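Local atomic coordinates of putative chorismate mutase (Yersinia pestis biovar Microtus str. 91001, PDB entry 2GBB), a protein that catalyses the Claisen rearrangement of chorismate to prephenate as a secreted chorismate mutase and may play some role in pathogenicity. Residues A[6-11]-A[130-135]; A[15-20]-A[98-103]; A[51-56]-A[106-111]; A[113-118]-A[151-156]; A[124-129]-A[145-150]. All coordinates share one frame; numbering follows the deposited sequence. Where two conformers were deposited one is given.

Contact 1: residues A[6-11]-A[130-135]. With SO4 (sulfate ion), chain H.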
# COMPACT_ATOMS: atom_id res chain seq x y z
N THR A 6 16.29 22.71 2.23
CA THR A 6 16.28 21.38 1.62
C THR A 6 14.90 20.72 1.66
O THR A 6 14.44 20.18 0.66
CB THR A 6 17.34 20.43 2.26
OG1 THR A 6 18.63 21.04 2.16
CG2 THR A 6 17.40 19.08 1.50
N ALA A 7 14.26 20.77 2.82
CA ALA A 7 12.95 20.14 3.00
C ALA A 7 11.90 20.46 1.94
O ALA A 7 11.17 19.55 1.55
CB ALA A 7 12.41 20.43 4.38
N PRO A 8 11.78 21.74 1.50
CA PRO A 8 10.83 22.09 0.44
C PRO A 8 11.05 21.27 -0.84
O PRO A 8 10.09 20.86 -1.52
CB PRO A 8 11.11 23.57 0.19
CG PRO A 8 11.61 24.11 1.53
CD PRO A 8 12.47 22.94 2.03
N LEU A 9 12.31 21.01 -1.14
CA LEU A 9 12.68 20.19 -2.30
C LEU A 9 12.32 18.73 -2.12
O LEU A 9 11.81 18.10 -3.04
CB LEU A 9 14.18 20.36 -2.62
CG LEU A 9 14.61 21.84 -2.82
CD1 LEU A 9 16.10 22.09 -2.60
CD2 LEU A 9 14.21 22.33 -4.21
N ILE A 10 12.57 18.20 -0.93
CA ILE A 10 12.23 16.82 -0.63
C ILE A 10 10.71 16.63 -0.68
O ILE A 10 10.19 15.68 -1.30
CB ILE A 10 12.76 16.48 0.77
CG1 ILE A 10 14.31 16.43 0.75
CG2 ILE A 10 12.12 15.23 1.29
CD1 ILE A 10 14.95 16.22 2.14
N ASN A 11 9.99 17.58 -0.09
CA ASN A 11 8.54 17.62 -0.24
C ASN A 11 8.01 17.60 -1.67
O ASN A 11 7.10 16.84 -1.98
CB ASN A 11 7.95 18.80 0.56
CG ASN A 11 6.45 18.82 0.50
OD1 ASN A 11 5.80 18.01 1.15
ND2 ASN A 11 5.89 19.70 -0.32
N ILE A 130 9.16 17.83 9.63
CA ILE A 130 7.75 17.44 9.79
C ILE A 130 6.75 18.48 9.23
O ILE A 130 5.87 18.14 8.44
CB ILE A 130 7.41 17.10 11.25
CG1 ILE A 130 8.24 15.88 11.71
CG2 ILE A 130 5.87 16.90 11.42
CD1 ILE A 130 7.80 14.56 11.10
N ASN A 131 6.91 19.74 9.63
CA ASN A 131 5.97 20.79 9.23
C ASN A 131 6.03 21.11 7.74
O ASN A 131 5.07 21.69 7.19
CB ASN A 131 6.20 22.07 10.06
CG ASN A 131 5.90 21.88 11.56
OD1 ASN A 131 5.21 20.93 11.98
ND2 ASN A 131 6.44 22.78 12.39
N THR A 132 7.14 20.75 7.10
CA THR A 132 7.40 21.14 5.71
C THR A 132 7.13 19.99 4.76
O THR A 132 6.64 20.18 3.66
CB THR A 132 8.87 21.60 5.48
OG1 THR A 132 9.21 22.59 6.45
CG2 THR A 132 9.07 22.17 4.07
N ILE A 133 7.48 18.78 5.18
CA ILE A 133 7.27 17.64 4.33
C ILE A 133 5.95 17.02 4.77
O ILE A 133 5.90 16.21 5.69
CB ILE A 133 8.45 16.63 4.40
CG1 ILE A 133 9.78 17.32 4.06
CG2 ILE A 133 8.20 15.48 3.44
CD1 ILE A 133 11.01 16.62 4.60
N ARG A 134 4.87 17.49 4.14
CA ARG A 134 3.54 16.95 4.35
C ARG A 134 2.89 16.61 3.00
O ARG A 134 2.82 17.45 2.11
CB ARG A 134 2.63 17.91 5.17
CG ARG A 134 3.04 19.38 5.30
CD ARG A 134 2.06 20.17 6.28
NE ARG A 134 0.64 20.16 5.84
CZ ARG A 134 -0.34 19.48 6.44
NH1 ARG A 134 -0.10 18.74 7.53
NH2 ARG A 134 -1.59 19.52 5.95
N GLN A 135 2.49 15.36 2.84
CA GLN A 135 1.78 14.92 1.64
C GLN A 135 0.71 13.93 2.13
O GLN A 135 0.87 13.26 3.16
CB GLN A 135 2.68 14.18 0.62
CG GLN A 135 3.83 14.93 -0.10
CD GLN A 135 3.37 16.03 -1.05
OE1 GLN A 135 2.35 15.91 -1.77
NE2 GLN A 135 4.13 17.13 -1.07
S SO4 H . 8.88 25.17 11.26
O1 SO4 H . 10.07 25.09 12.11
O2 SO4 H . 8.91 26.45 10.53
O3 SO4 H . 8.90 24.09 10.28
O4 SO4 H . 7.66 25.04 12.05
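The side-chain amides of N11 and Q135 meet at an angle, their planes 34° apart. Q135 NE2 does not come in at the edge of the N11 carbonyl. Q135 NE2 lies above the N11 carbonyl plane, 2.9 Å from N11 OD1, and donates to it. The C=O to donor angle is only 96°, so the bond misses the lone-pair directions, although its N-H points fairly well at the oxygen. Q135 reaches this place because its chain bends at the second torsion. The amide of N11 is carried toward segment 130-135 by its first torsion, which sets CG opposite the backbone N (-176°). A second donor reaches the same oxygen: R134 N lies 3.2 Å from N11 OD1 in a weak, bent bond. R134 N is a backbone NH just past the end of helix 126-132.

Beside this polar patch the contact is apolar. T132 CG2 lies 3.8 Å from A7 CB and touches the ring of P8. I133 CD1 packs 3.8 Å from I10 CG2 and also meets A7 CB. T132 OG1 is hydrogen-bonded to H128 O, within its own helix. N131 ND2 donates to sulfate O4 at 2.6 Å, an ion probably left from crystallisation and also bound by H128.

Helix 7-14 is thus joined to the end of helix 126-132 by two unlike patches. The side chain of Q135 is about 5 Å from that of I72, a likely substrate-binding residue. The isoleucines and A7 supply buried packing. N11 OD1 takes one good side-chain NH and one weak backbone NH, and so links helix 7-14 to the chain leaving helix 126-132.

Contact 2: residues A[15-20]-A[98-103]. With SO4 (sulfate ion), chain F.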
# COMPACT_ATOMS: atom_id res chain seq x y z
N SER A 15 5.72 14.85 -3.94
CA SER A 15 4.42 15.20 -4.56
C SER A 15 4.15 14.48 -5.91
O SER A 15 3.04 14.47 -6.36
CB SER A 15 4.30 16.72 -4.78
OG SER A 15 5.27 17.12 -5.74
N TYR A 16 5.16 13.93 -6.55
CA TYR A 16 5.03 13.16 -7.79
C TYR A 16 4.66 11.69 -7.62
O TYR A 16 4.45 11.00 -8.58
CB TYR A 16 6.34 13.24 -8.61
CG TYR A 16 6.49 14.61 -9.18
CD1 TYR A 16 5.64 15.03 -10.22
CD2 TYR A 16 7.40 15.53 -8.66
CE1 TYR A 16 5.70 16.34 -10.73
CE2 TYR A 16 7.49 16.85 -9.19
CZ TYR A 16 6.62 17.24 -10.21
OH TYR A 16 6.65 18.53 -10.74
N MSE A 17 4.61 11.21 -6.39
CA MSE A 17 4.54 9.77 -6.18
C MSE A 17 3.13 9.21 -6.35
O MSE A 17 2.94 8.02 -6.64
CB MSE A 17 5.11 9.43 -4.82
CG MSE A 17 6.60 9.78 -4.73
SE MSE A 17 7.63 8.98 -6.18
CE MSE A 17 9.22 9.91 -5.79
N LYS A 18 2.14 10.10 -6.22
CA LYS A 18 0.78 9.73 -6.58
C LYS A 18 0.74 9.38 -8.06
O LYS A 18 0.15 8.37 -8.41
CB LYS A 18 -0.26 10.80 -6.22
CG LYS A 18 -1.72 10.34 -6.52
CD LYS A 18 -2.69 11.50 -6.49
CE LYS A 18 -4.16 11.06 -6.63
NZ LYS A 18 -5.01 12.28 -6.30
N ASP A 19 1.39 10.16 -8.93
CA ASP A 19 1.43 9.79 -10.36
C ASP A 19 2.12 8.47 -10.62
O ASP A 19 1.68 7.73 -11.52
CB ASP A 19 2.15 10.83 -11.18
CG ASP A 19 1.31 12.09 -11.37
OD1 ASP A 19 0.32 12.04 -12.09
OD2 ASP A 19 1.63 13.10 -10.76
N VAL A 20 3.21 8.19 -9.88
CA VAL A 20 3.95 6.93 -10.07
C VAL A 20 3.06 5.78 -9.65
O VAL A 20 2.94 4.80 -10.36
CB VAL A 20 5.31 6.92 -9.31
CG1 VAL A 20 6.05 5.57 -9.51
CG2 VAL A 20 6.23 8.12 -9.73
N ALA A 98 11.46 12.38 -14.97
CA ALA A 98 12.44 13.45 -15.26
C ALA A 98 12.32 14.55 -14.22
O ALA A 98 13.33 15.05 -13.70
CB ALA A 98 12.28 14.02 -16.69
N ASN A 99 11.09 14.92 -13.89
CA ASN A 99 10.83 15.84 -12.80
C ASN A 99 11.37 15.40 -11.45
O ASN A 99 11.94 16.20 -10.70
CB ASN A 99 9.33 16.08 -12.68
CG ASN A 99 8.86 17.26 -13.55
OD1 ASN A 99 9.52 18.30 -13.62
ND2 ASN A 99 7.72 17.10 -14.17
N ILE A 100 11.22 14.12 -11.16
CA ILE A 100 11.72 13.53 -9.92
C ILE A 100 13.26 13.62 -9.91
O ILE A 100 13.84 14.01 -8.92
CB ILE A 100 11.20 12.06 -9.78
CG1 ILE A 100 9.69 12.05 -9.42
CG2 ILE A 100 12.00 11.26 -8.77
CD1 ILE A 100 9.05 10.61 -9.54
N GLY A 101 13.89 13.27 -11.03
CA GLY A 101 15.34 13.21 -11.14
C GLY A 101 15.89 14.62 -11.00
O GLY A 101 16.91 14.84 -10.32
N GLU A 102 15.19 15.57 -11.62
CA GLU A 102 15.51 16.99 -11.53
C GLU A 102 15.51 17.43 -10.08
O GLU A 102 16.45 18.07 -9.60
CB GLU A 102 14.51 17.77 -12.36
CG GLU A 102 14.80 19.26 -12.59
CD GLU A 102 14.05 19.83 -13.83
OE1 GLU A 102 14.46 20.94 -14.30
OE2 GLU A 102 13.05 19.16 -14.31
N LEU A 103 14.48 17.05 -9.35
CA LEU A 103 14.35 17.45 -7.95
C LEU A 103 15.40 16.78 -7.08
O LEU A 103 15.97 17.38 -6.14
CB LEU A 103 12.95 17.12 -7.43
CG LEU A 103 11.85 18.15 -7.18
CD1 LEU A 103 12.40 19.52 -6.76
CD2 LEU A 103 10.86 18.29 -8.31
S SO4 F . -4.97 13.61 -3.03
O1 SO4 F . -4.47 12.27 -3.27
O2 SO4 F . -4.76 14.40 -4.23
O3 SO4 F . -6.40 13.54 -2.72
O4 SO4 F . -4.29 14.22 -1.89
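Y16 lays one ring face against N99, and the amide of N99 is nearly parallel to the ring, their planes 13° apart. N99 CB stands over that face, 4.1 Å from the Y16 ring centroid and toward the rim, in a CH-pi contact. L103 approaches differently. Its side chain runs about at right angles to the tyrosine, and L103 CD2 meets the ring edge at Y16 CE2, 3.8 Å away. I100 lies alongside Y16 but points the opposite way, so the two side chains slide past each other with I100 CG1 3.6 Å from Y16 CB.

The tip of I100 carries on beyond the tyrosine. Its outer chain is extended (chi2 169°), which brings CD1 against two further residues. I100 CD1 lies 3.8 Å from both V20 CG2 and M17 CE. M17 is a selenomethionine whose chain bends at chi2. No hydrogen bond crosses the contact; it is held by apolar packing and the face of one ring.

K18 leaves on another side, where NZ binds a sulfate and forms a salt bridge with E85. I100 also touches R13, and V20 touches Q73, both likely substrate-binding residues, so the contact borders the substrate site. It joins Y16 and the first turn of helix 17-26 to the first half of helix 93-117. Helix 55-82 adjoins it through A69 and I72 against M17, while helix 7-14 adds R13 and E12.

Contact 3: residues A[51-56]-A[106-111]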
# COMPACT_ATOMS: atom_id res chain seq x y z
N LEU A 51 29.26 17.09 -6.88
CA LEU A 51 28.93 18.21 -6.02
C LEU A 51 29.82 18.31 -4.78
O LEU A 51 29.57 19.16 -3.92
CB LEU A 51 27.45 18.13 -5.62
CG LEU A 51 26.45 18.19 -6.76
CD1 LEU A 51 25.04 17.75 -6.26
CD2 LEU A 51 26.40 19.58 -7.40
N GLY A 52 30.86 17.50 -4.70
CA GLY A 52 31.74 17.54 -3.54
C GLY A 52 31.16 16.83 -2.32
O GLY A 52 31.59 17.06 -1.20
N LEU A 53 30.17 15.96 -2.53
CA LEU A 53 29.60 15.18 -1.46
C LEU A 53 30.30 13.85 -1.39
O LEU A 53 30.79 13.34 -2.40
CB LEU A 53 28.08 15.01 -1.64
CG LEU A 53 27.27 16.33 -1.55
CD1 LEU A 53 25.81 16.18 -1.99
CD2 LEU A 53 27.33 16.95 -0.14
N ASN A 54 30.39 13.29 -0.19
CA ASN A 54 30.75 11.90 -0.02
C ASN A 54 29.65 10.94 -0.56
O ASN A 54 28.58 10.84 0.03
CB ASN A 54 30.99 11.66 1.47
CG ASN A 54 31.60 10.31 1.76
OD1 ASN A 54 30.88 9.26 1.43
ND2 ASN A 54 32.70 10.21 2.31
N GLY A 55 29.95 10.23 -1.65
CA GLY A 55 29.02 9.36 -2.39
C GLY A 55 28.27 8.34 -1.55
O GLY A 55 27.06 8.30 -1.56
N GLU A 56 29.01 7.54 -0.79
CA GLU A 56 28.43 6.56 0.14
C GLU A 56 27.55 7.20 1.28
O GLU A 56 26.53 6.63 1.69
CB GLU A 56 29.54 5.70 0.74
CG GLU A 56 29.08 4.36 1.30
CD GLU A 56 29.33 3.20 0.36
OE1 GLU A 56 28.72 3.18 -0.75
OE2 GLU A 56 30.13 2.29 0.72
N LYS A 106 18.47 18.82 -7.33
CA LYS A 106 18.32 20.06 -6.58
C LYS A 106 18.49 19.84 -5.09
O LYS A 106 19.08 20.67 -4.38
CB LYS A 106 16.98 20.70 -6.90
CG LYS A 106 16.91 21.22 -8.34
CD LYS A 106 15.77 22.22 -8.49
CE LYS A 106 15.43 22.49 -9.97
NZ LYS A 106 14.36 23.56 -10.02
N ILE A 107 18.02 18.70 -4.62
CA ILE A 107 18.15 18.35 -3.21
C ILE A 107 19.63 18.19 -2.86
O ILE A 107 20.10 18.71 -1.87
CB ILE A 107 17.30 17.05 -2.90
CG1 ILE A 107 15.80 17.37 -2.91
CG2 ILE A 107 17.75 16.41 -1.58
CD1 ILE A 107 14.88 16.17 -3.18
N LEU A 108 20.37 17.46 -3.67
CA LEU A 108 21.79 17.24 -3.43
C LEU A 108 22.64 18.53 -3.56
O LEU A 108 23.58 18.72 -2.80
CB LEU A 108 22.33 16.19 -4.41
CG LEU A 108 21.78 14.76 -4.32
CD1 LEU A 108 22.64 13.88 -5.25
CD2 LEU A 108 21.85 14.26 -2.93
N GLU A 109 22.31 19.36 -4.54
CA GLU A 109 22.93 20.67 -4.69
C GLU A 109 22.67 21.53 -3.46
O GLU A 109 23.59 22.17 -2.95
CB GLU A 109 22.42 21.41 -5.94
CG GLU A 109 22.82 20.73 -7.21
CD GLU A 109 22.24 21.39 -8.46
OE1 GLU A 109 21.07 21.82 -8.48
OE2 GLU A 109 22.96 21.46 -9.45
N GLN A 110 21.44 21.53 -2.97
CA GLN A 110 21.10 22.33 -1.81
C GLN A 110 21.80 21.86 -0.53
O GLN A 110 22.26 22.68 0.30
CB GLN A 110 19.59 22.33 -1.62
CG GLN A 110 19.07 23.37 -0.62
CD GLN A 110 19.57 24.79 -0.90
OE1 GLN A 110 19.52 25.25 -2.03
NE2 GLN A 110 20.04 25.46 0.13
N ILE A 111 21.82 20.55 -0.32
CA ILE A 111 22.56 19.98 0.81
C ILE A 111 24.06 20.31 0.78
O ILE A 111 24.65 20.68 1.81
CB ILE A 111 22.37 18.43 0.92
CG1 ILE A 111 20.97 18.10 1.47
CG2 ILE A 111 23.41 17.84 1.85
CD1 ILE A 111 20.56 16.58 1.34
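L51 and L53 have nearly the same rotamer, with CG opposite the carbonyl carbon (chi1 -61° and -65°) and an extended second torsion. Both side chains leave the backbone toward helix 93-117. L51 ends in a fork that meets the helix with both methyls. L51 CD1 lies 3.6 Å from L108 CB and just as close, 3.6 Å, to the backbone E109 N. L51 CD2 comes 3.8 Å from E109 CG, so it rests on the aliphatic part of an exposed glutamate. The side chains of L51 and L108 run about at right angles to each other.

Segment 51-56 holds the turn between helices 34-50 and 55-82 of this all-helical chorismate mutase, and the start of the latter. G52 stands at its bend with positive phi (78°), a backbone shape that suits glycine. N54 then serves as the N-cap of helix 55-82: its side chain caps a backbone N a little further along, and N54 O bonds to S57. The two leucines thus lie on the inner side of an interhelical turn, against the flank of helix 93-117.

L53 is the more buried of the pair. L53 CD1 sits 3.5 Å from the backbone L108 O, and L53 CD2 is a looser 4.5 Å from I111 CG2. No hydrogen bond joins the two segments. Neighbouring helices close in on the same residues: A48 touches L53, Q47 and I58 touch L108, and L61 touches I111. The backbone L51 O accepts from K116 NZ, further along helix 93-117.

Contact 4: residues A[113-118]-A[151-156]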
# COMPACT_ATOMS: atom_id res chain seq x y z
N GLU A 113 25.63 22.86 -0.86
CA GLU A 113 25.68 24.29 -0.51
C GLU A 113 25.57 24.51 1.02
O GLU A 113 26.46 25.13 1.65
CB GLU A 113 24.59 25.05 -1.29
CG GLU A 113 24.74 26.59 -1.32
CD GLU A 113 23.73 27.33 -0.39
OE1 GLU A 113 23.57 26.93 0.78
OE2 GLU A 113 23.11 28.34 -0.85
N GLU A 114 24.51 23.99 1.64
CA GLU A 114 24.29 24.21 3.06
C GLU A 114 25.41 23.71 3.94
O GLU A 114 25.78 24.36 4.92
CB GLU A 114 22.95 23.62 3.50
CG GLU A 114 21.76 24.34 2.82
CD GLU A 114 20.45 24.21 3.58
OE1 GLU A 114 20.48 23.87 4.79
OE2 GLU A 114 19.39 24.43 2.96
N LEU A 115 25.91 22.53 3.62
CA LEU A 115 27.00 21.89 4.34
C LEU A 115 28.27 22.73 4.29
O LEU A 115 29.03 22.75 5.27
CB LEU A 115 27.29 20.51 3.74
CG LEU A 115 26.94 19.22 4.49
CD1 LEU A 115 25.92 19.35 5.64
CD2 LEU A 115 26.64 18.07 3.52
N LYS A 116 28.50 23.37 3.14
CA LYS A 116 29.65 24.28 2.95
C LYS A 116 29.46 25.60 3.74
O LYS A 116 30.35 26.02 4.47
CB LYS A 116 29.86 24.57 1.45
CG LYS A 116 30.28 23.35 0.66
CD LYS A 116 30.00 23.44 -0.87
CE LYS A 116 30.65 22.24 -1.56
NZ LYS A 116 30.43 22.14 -3.05
N THR A 117 28.28 26.20 3.61
CA THR A 117 28.00 27.57 4.05
C THR A 117 27.34 27.72 5.43
O THR A 117 27.41 28.79 6.03
CB THR A 117 27.14 28.28 2.97
OG1 THR A 117 27.88 28.35 1.74
CG2 THR A 117 26.74 29.70 3.39
N CYS A 118 26.68 26.69 5.93
CA CYS A 118 25.84 26.88 7.11
C CYS A 118 26.31 26.11 8.33
O CYS A 118 27.04 25.12 8.21
CB CYS A 118 24.37 26.49 6.81
SG CYS A 118 23.73 27.24 5.31
N ASN A 151 20.84 14.11 7.84
CA ASN A 151 21.92 14.52 8.73
C ASN A 151 23.17 13.66 8.67
O ASN A 151 24.22 14.03 9.23
CB ASN A 151 21.40 14.61 10.18
CG ASN A 151 20.57 15.88 10.40
OD1 ASN A 151 20.94 16.95 9.92
ND2 ASN A 151 19.45 15.76 11.09
N GLN A 152 23.05 12.53 7.97
CA GLN A 152 24.19 11.61 7.76
C GLN A 152 24.98 12.01 6.52
O GLN A 152 26.12 11.56 6.35
CB GLN A 152 23.72 10.15 7.64
CG GLN A 152 23.12 9.55 8.93
CD GLN A 152 24.08 9.63 10.08
OE1 GLN A 152 23.73 10.11 11.17
NE2 GLN A 152 25.31 9.18 9.86
N VAL A 153 24.42 12.87 5.67
CA VAL A 153 25.12 13.28 4.46
C VAL A 153 26.30 14.23 4.77
O VAL A 153 26.11 15.25 5.44
CB VAL A 153 24.18 14.03 3.45
CG1 VAL A 153 24.97 14.44 2.19
CG2 VAL A 153 22.92 13.23 3.11
N LYS A 154 27.48 13.93 4.23
CA LYS A 154 28.71 14.73 4.52
C LYS A 154 29.36 15.17 3.24
O LYS A 154 29.24 14.52 2.21
CB LYS A 154 29.75 13.90 5.32
CG LYS A 154 29.24 13.03 6.50
CD LYS A 154 28.83 13.86 7.71
CE LYS A 154 28.21 12.99 8.79
NZ LYS A 154 27.28 13.78 9.67
N LEU A 155 30.12 16.25 3.33
CA LEU A 155 31.06 16.64 2.29
C LEU A 155 32.22 15.66 2.15
O LEU A 155 32.54 14.92 3.09
CB LEU A 155 31.64 18.01 2.63
CG LEU A 155 30.66 19.17 2.66
CD1 LEU A 155 31.31 20.27 3.53
CD2 LEU A 155 30.32 19.69 1.24
N LYS A 156 32.83 15.66 0.97
CA LYS A 156 34.11 14.98 0.68
C LYS A 156 34.40 14.95 -0.80
O LYS A 156 35.55 14.93 -1.23
CB LYS A 156 34.20 13.56 1.25
CG LYS A 156 35.35 13.38 2.33
CD LYS A 156 36.75 13.17 1.70
CE LYS A 156 37.57 14.48 1.60
NZ LYS A 156 38.10 15.04 2.93
OXT LYS A 156 33.49 14.94 -1.62
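L115 and L155 supply most of the apolar packing. Their side chains slide past each other in opposite directions, with L115 CB 3.8 Å from L155 CG. L155 forks over the helix. L155 CD1 lies 3.8 Å from the backbone L115 O, and L155 CD2 packs against the alkyl chain of K116, 3.7 Å from K116 CG. The lysine can offer that flank because it is extended beyond CG. L115 CD2 turns to V153, 3.5 Å from the backbone V153 O and, more loosely, 4.2 Å from V153 CG1.

No hydrogen bond joins the two segments; polar groups bond within them or to other parts of the chain. K154 NZ bonds N151 O at 3.1 Å, lying in the carbonyl plane, and so bridges the start of its own segment. E114 takes the backbone NH groups of G4 and Q5. Backbone bonds pair K154 with N54 and K156 with G52, tying the C-terminal tail to the turn at 51-56.

One covalent link completes the set. C118, just past the end of helix 93-117, forms a disulfide with C3 near the N-terminus.

V153 is the buried member of the tail and also packs on helix 55-82. The contact lies at the surface, away from the substrate-binding residues. It is a plain packing of an irregular C-terminal tail on the last turns of a long helix in an all-helical bundle, with the chain termini gathered nearby.

Contact 5: residues A[124-129]-A[145-150]. With SO4 (sulfate ion), chain H.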
# COMPACT_ATOMS: atom_id res chain seq x y z
N GLY A 124 17.74 22.81 8.60
CA GLY A 124 16.46 22.28 9.04
C GLY A 124 16.61 21.36 10.24
O GLY A 124 17.53 20.53 10.28
N ASP A 125 15.73 21.55 11.22
CA ASP A 125 15.61 20.65 12.36
C ASP A 125 14.39 19.73 12.25
O ASP A 125 13.56 19.87 11.34
CB ASP A 125 15.64 21.40 13.70
CG ASP A 125 14.28 21.95 14.09
OD1 ASP A 125 13.69 22.75 13.33
OD2 ASP A 125 13.82 21.57 15.19
N LYS A 126 14.30 18.78 13.18
CA LYS A 126 13.34 17.69 13.13
C LYS A 126 11.92 18.20 12.91
O LYS A 126 11.17 17.63 12.13
CB LYS A 126 13.46 16.83 14.38
CG LYS A 126 12.78 15.47 14.33
CD LYS A 126 13.44 14.53 15.33
CE LYS A 126 12.44 13.55 15.92
NZ LYS A 126 13.06 12.19 16.13
N ALA A 127 11.58 19.31 13.56
CA ALA A 127 10.24 19.90 13.54
C ALA A 127 9.97 20.66 12.25
O ALA A 127 8.84 20.71 11.77
CB ALA A 127 10.07 20.82 14.72
N HIS A 128 11.01 21.29 11.72
CA HIS A 128 10.92 21.91 10.43
C HIS A 128 10.62 20.89 9.32
O HIS A 128 9.77 21.14 8.48
CB HIS A 128 12.21 22.68 10.10
CG HIS A 128 12.13 23.44 8.82
ND1 HIS A 128 11.30 24.53 8.65
CD2 HIS A 128 12.78 23.27 7.64
CE1 HIS A 128 11.44 25.00 7.42
NE2 HIS A 128 12.32 24.25 6.78
N PHE A 129 11.30 19.74 9.34
CA PHE A 129 11.05 18.67 8.37
C PHE A 129 9.61 18.18 8.44
O PHE A 129 8.90 18.14 7.42
CB PHE A 129 12.04 17.51 8.56
CG PHE A 129 13.24 17.58 7.66
CD1 PHE A 129 14.06 18.70 7.65
CD2 PHE A 129 13.56 16.51 6.81
CE1 PHE A 129 15.19 18.75 6.82
CE2 PHE A 129 14.69 16.57 5.98
CZ PHE A 129 15.49 17.68 5.99
N ALA A 145 12.58 9.27 9.24
CA ALA A 145 13.65 8.51 8.59
C ALA A 145 14.40 9.35 7.54
O ALA A 145 15.63 9.24 7.36
CB ALA A 145 13.04 7.16 7.97
N ILE A 146 13.69 10.24 6.88
CA ILE A 146 14.33 11.06 5.88
C ILE A 146 15.22 12.09 6.58
O ILE A 146 16.35 12.36 6.12
CB ILE A 146 13.33 11.80 5.02
CG1 ILE A 146 12.67 10.81 4.05
CG2 ILE A 146 14.04 12.95 4.25
CD1 ILE A 146 11.59 11.43 3.29
N PHE A 147 14.70 12.65 7.67
CA PHE A 147 15.46 13.64 8.47
C PHE A 147 16.70 13.02 9.05
O PHE A 147 17.75 13.61 9.05
CB PHE A 147 14.62 14.22 9.62
CG PHE A 147 15.38 15.23 10.48
CD1 PHE A 147 15.72 16.48 9.98
CD2 PHE A 147 15.78 14.90 11.79
CE1 PHE A 147 16.44 17.41 10.75
CE2 PHE A 147 16.49 15.83 12.59
CZ PHE A 147 16.82 17.08 12.08
N SER A 148 16.59 11.82 9.60
CA SER A 148 17.76 11.33 10.25
C SER A 148 18.87 10.99 9.24
O SER A 148 20.06 11.18 9.53
CB SER A 148 17.43 10.22 11.22
OG SER A 148 17.01 9.06 10.53
N THR A 149 18.51 10.52 8.04
CA THR A 149 19.54 10.19 7.02
C THR A 149 20.13 11.45 6.37
O THR A 149 21.30 11.51 5.95
CB THR A 149 18.98 9.26 5.91
OG1 THR A 149 17.75 9.82 5.45
CG2 THR A 149 18.63 7.89 6.46
N PHE A 150 19.29 12.46 6.24
CA PHE A 150 19.70 13.76 5.73
C PHE A 150 20.90 14.30 6.53
O PHE A 150 21.87 14.84 5.97
CB PHE A 150 18.47 14.68 5.79
CG PHE A 150 18.79 16.14 5.86
CD1 PHE A 150 19.04 16.86 4.70
CD2 PHE A 150 18.74 16.82 7.09
CE1 PHE A 150 19.33 18.25 4.76
CE2 PHE A 150 19.00 18.19 7.16
CZ PHE A 150 19.30 18.90 5.98
S SO4 H . 8.88 25.17 11.26
O1 SO4 H . 10.07 25.09 12.11
O2 SO4 H . 8.91 26.45 10.53
O3 SO4 H . 8.90 24.09 10.28
O4 SO4 H . 7.66 25.04 12.05
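Helix 126-132 begins at K126 and passes closest to helix 140-150 at K126 and F147, whose CA atoms are 6.5 Å apart. F147 turns one ring face to the start of that first helix. K126 CA stands over the centre of its ring, 3.7 Å from the F147 centroid, in a CH-pi contact. K126 N is over the same ring, 3.2 Å from F147 CZ. At the ring edge, in plane, is G124 O, 3.3 Å from F147 CE1. F147 gets there because its CG is swung opposite the backbone N (chi1 179°).

F147 also turns its own edge to the face of F129. The two rings form an edge-to-face pair with centroids 5.0 Å apart and planes at 68°. F129 in turn sets CZ over the centre of the F150 ring, 3.5 Å from F150 CD2, with the two planes oblique at 45°. F129, F147 and F150 make an aromatic cluster that joins the two short C-terminal helices. I146 CG2 fills in at the edge of F129, near its plane, 4.1 Å from F129 CE2.

D125 is the N-cap of helix 126-132. Its OD1 accepts from H128 N in a weak capping bond. H128 ND1 donates to sulfate O3 at 2.9 Å, with the sulfur at the ring edge, near its plane; the ion is also held by N131. On the inner side A7 and I10 of helix 7-14 touch F129, while T6 and M123 touch F150.

Contacts 1 and 5 share helix 126-132 and a sulfate, and they touch where I10 meets F129 and I146. One mixes an amide pair with aliphatic packing; the other is chiefly aromatic. Contacts 2, 3 and 4 follow one another along helix 93-117. Contacts 1, 2 and 5 are partly buried. Contact 2 is closest to the chain's centre and borders likely substrate-binding residues. Contact 3 is buried though farther out, and contact 4 lies at the surface, where a lysine's alkyl chain joins the packing. Contact 1 is the only one with hydrogen bonds between its segments. The turn of contact 3 and the tail of contact 4 are nonetheless joined through the backbone.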